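Local atomic coordinates of leucine aminopeptidase 2, chloroplastic (PDB entry 5LHJ), a protein that acts as an M17-family metalloaminopeptidase in bottromycin maturation, probably removing unsubstituted N-terminal amino acids from peptides with the help of bound manganese. Residues 131-136 with 172-177. Residues are numbered along the deposited sequence; the frame is centred on the assembly and turned at random.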
ATOM      1  N   VAL A 131      13.200 -40.155 -22.181  1.00 18.91           N
ATOM      2  CA  VAL A 131      14.469 -40.287 -21.467  1.00 18.74           C
ATOM      3  C   VAL A 131      15.532 -39.372 -22.080  1.00 18.96           C
ATOM      4  O   VAL A 131      16.260 -38.693 -21.356  1.00 18.63           O
ATOM      5  CB  VAL A 131      14.941 -41.753 -21.416  1.00 18.76           C
ATOM      6  CG1 VAL A 131      16.359 -41.874 -20.872  1.00 19.26           C
ATOM      7  CG2 VAL A 131      13.987 -42.579 -20.545  1.00 19.03           C
ATOM      8  N   ALA A 132      15.620 -39.347 -23.410  1.00 19.26           N
ATOM      9  CA  ALA A 132      16.574 -38.460 -24.086  1.00 19.83           C
ATOM     10  C   ALA A 132      16.299 -36.992 -23.747  1.00 19.88           C
ATOM     11  O   ALA A 132      17.234 -36.230 -23.448  1.00 19.59           O
ATOM     12  CB  ALA A 132      16.530 -38.671 -25.594  1.00 20.20           C
ATOM     13  N   GLU A 133      15.023 -36.608 -23.780  1.00 19.95           N
ATOM     14  CA  GLU A 133      14.632 -35.237 -23.428  1.00 20.63           C
ATOM     15  C   GLU A 133      15.002 -34.894 -22.000  1.00 19.69           C
ATOM     16  O   GLU A 133      15.591 -33.841 -21.733  1.00 18.69           O
ATOM     17  CB  GLU A 133      13.126 -35.016 -23.596  1.00 22.06           C
ATOM     18  CG  GLU A 133      12.681 -34.872 -25.028  1.00 24.15           C
ATOM     19  CD  GLU A 133      11.191 -34.580 -25.178  1.00 26.55           C
ATOM     20  OE1 GLU A 133      10.527 -34.189 -24.175  1.00 28.44           O
ATOM     21  OE2 GLU A 133      10.699 -34.710 -26.327  1.00 28.28           O
ATOM     22  N   GLY A 134      14.643 -35.779 -21.074  1.00 19.19           N
ATOM     23  CA  GLY A 134      14.859 -35.519 -19.641  1.00 19.27           C
ATOM     24  C   GLY A 134      16.331 -35.393 -19.293  1.00 19.40           C
ATOM     25  O   GLY A 134      16.701 -34.603 -18.416  1.00 19.57           O
ATOM     26  N   ALA A 135      17.169 -36.172 -19.982  1.00 19.26           N
ATOM     27  CA  ALA A 135      18.616 -36.133 -19.773  1.00 19.73           C
ATOM     28  C   ALA A 135      19.199 -34.773 -20.141  1.00 19.46           C
ATOM     29  O   ALA A 135      19.936 -34.181 -19.354  1.00 19.87           O
ATOM     30  CB  ALA A 135      19.298 -37.223 -20.573  1.00 20.16           C
ATOM     31  N   VAL A 136      18.854 -34.276 -21.330  1.00 18.85           N
ATOM     32  CA  VAL A 136      19.334 -32.971 -21.781  1.00 18.77           C
ATOM     33  C   VAL A 136      18.757 -31.851 -20.915  1.00 18.54           C
ATOM     34  O   VAL A 136      19.487 -30.960 -20.462  1.00 18.27           O
ATOM     35  CB  VAL A 136      18.996 -32.722 -23.267  1.00 19.15           C
ATOM     36  CG1 VAL A 136      19.369 -31.303 -23.698  1.00 19.41           C
ATOM     37  CG2 VAL A 136      19.695 -33.748 -24.137  1.00 19.71           C
ATOM     38  N   ALA A 172      16.801 -33.480 -29.990  1.00 22.26           N
ATOM     39  CA  ALA A 172      16.591 -32.264 -30.764  1.00 22.57           C
ATOM     40  C   ALA A 172      15.542 -31.339 -30.131  1.00 21.68           C
ATOM     41  O   ALA A 172      15.735 -30.120 -30.087  1.00 21.63           O
ATOM     42  CB  ALA A 172      16.219 -32.605 -32.192  1.00 23.67           C
ATOM     43  N   ALA A 173      14.449 -31.911 -29.638  1.00 20.88           N
ATOM     44  CA  ALA A 173      13.421 -31.129 -28.958  1.00 20.52           C
ATOM     45  C   ALA A 173      13.971 -30.476 -27.687  1.00 19.82           C
ATOM     46  O   ALA A 173      13.691 -29.306 -27.405  1.00 19.09           O
ATOM     47  CB  ALA A 173      12.198 -31.993 -28.633  1.00 20.85           C
ATOM     48  N   ALA A 174      14.769 -31.233 -26.937  1.00 19.31           N
ATOM     49  CA  ALA A 174      15.368 -30.725 -25.703  1.00 19.18           C
ATOM     50  C   ALA A 174      16.443 -29.680 -25.958  1.00 19.47           C
ATOM     51  O   ALA A 174      16.525 -28.690 -25.225  1.00 18.87           O
ATOM     52  CB  ALA A 174      15.927 -31.855 -24.872  1.00 19.14           C
ATOM     53  N   GLU A 175      17.246 -29.884 -26.994  1.00 19.96           N
ATOM     54  CA  GLU A 175      18.241 -28.875 -27.376  1.00 21.21           C
ATOM     55  C   GLU A 175      17.577 -27.553 -27.789  1.00 19.89           C
ATOM     56  O   GLU A 175      18.048 -26.490 -27.416  1.00 19.11           O
ATOM     57  CB  GLU A 175      19.173 -29.412 -28.457  1.00 24.00           C
ATOM     58  CG  GLU A 175      20.169 -30.424 -27.891  1.00 26.82           C
ATOM     59  CD  GLU A 175      20.938 -31.188 -28.950  1.00 30.79           C
ATOM     60  OE1 GLU A 175      21.014 -30.705 -30.101  1.00 34.65           O
ATOM     61  OE2 GLU A 175      21.486 -32.283 -28.631  1.00 35.11           O
ATOM     62  N   ALA A 176      16.454 -27.634 -28.499  1.00 18.02           N
ATOM     63  CA  ALA A 176      15.678 -26.427 -28.859  1.00 17.20           C
ATOM     64  C   ALA A 176      15.133 -25.752 -27.586  1.00 16.63           C
ATOM     65  O   ALA A 176      15.191 -24.535 -27.444  1.00 16.29           O
ATOM     66  CB  ALA A 176      14.543 -26.787 -29.797  1.00 17.19           C
ATOM     67  N   THR A 177      14.620 -26.552 -26.661  1.00 16.44           N
ATOM     68  CA  THR A 177      14.137 -26.010 -25.385  1.00 16.27           C
ATOM     69  C   THR A 177      15.261 -25.260 -24.656  1.00 16.43           C
ATOM     70  O   THR A 177      15.057 -24.161 -24.144  1.00 15.87           O
ATOM     71  CB  THR A 177      13.555 -27.122 -24.488  1.00 16.34           C
ATOM     72  OG1 THR A 177      12.488 -27.785 -25.174  1.00 16.55           O
ATOM     73  CG2 THR A 177      13.005 -26.570 -23.182  1.00 16.31           C
TER
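Val136 and Glu133 of helix 124-139 pack on Ala174 of helix 164-185. This is a near-parallel helix pair: the axes of the two short segments come within 8.3 Å and cross at -28°. It joins the N-terminal domain of an M17 aminopeptidase to the long helix 164-185, which, as in other M17 aminopeptidases, connects the N-terminal and catalytic domains. The pair lies away from the manganese site.

Packing is tightest around the methyl of Ala174. Val136 CB lies 3.6 Å from Ala174 CB. Val136 CG1 stands anti to the backbone N (chi1 174°) and also touches this methyl, at 3.7 Å. The backbone O of Glu133 comes within 3.7 Å of Ala174 CB. The small alanine lets the backbones approach closely, with Glu133 CA and Ala174 CA 5.1 Å apart.

The looser side is at Glu175, which is exposed to solvent. Its CG makes a distant contact with Val136 CG1, at 4.4 Å.

Glu133 is buried, and its chain, extended beyond CG, runs crosswise to the second helix. Its OE2 rests near Ala173 CB, while OE1 forms a salt bridge with Arg94 of helix 90-102. That bridge gives the buried carboxylate a charged partner and would probably favour its ionised form. Farther along helix 164-185, Thr177 OG1 and Thr177 N reach Ala173 O from opposite faces of its carbonyl plane, the hydroxyl at 3.0 Å.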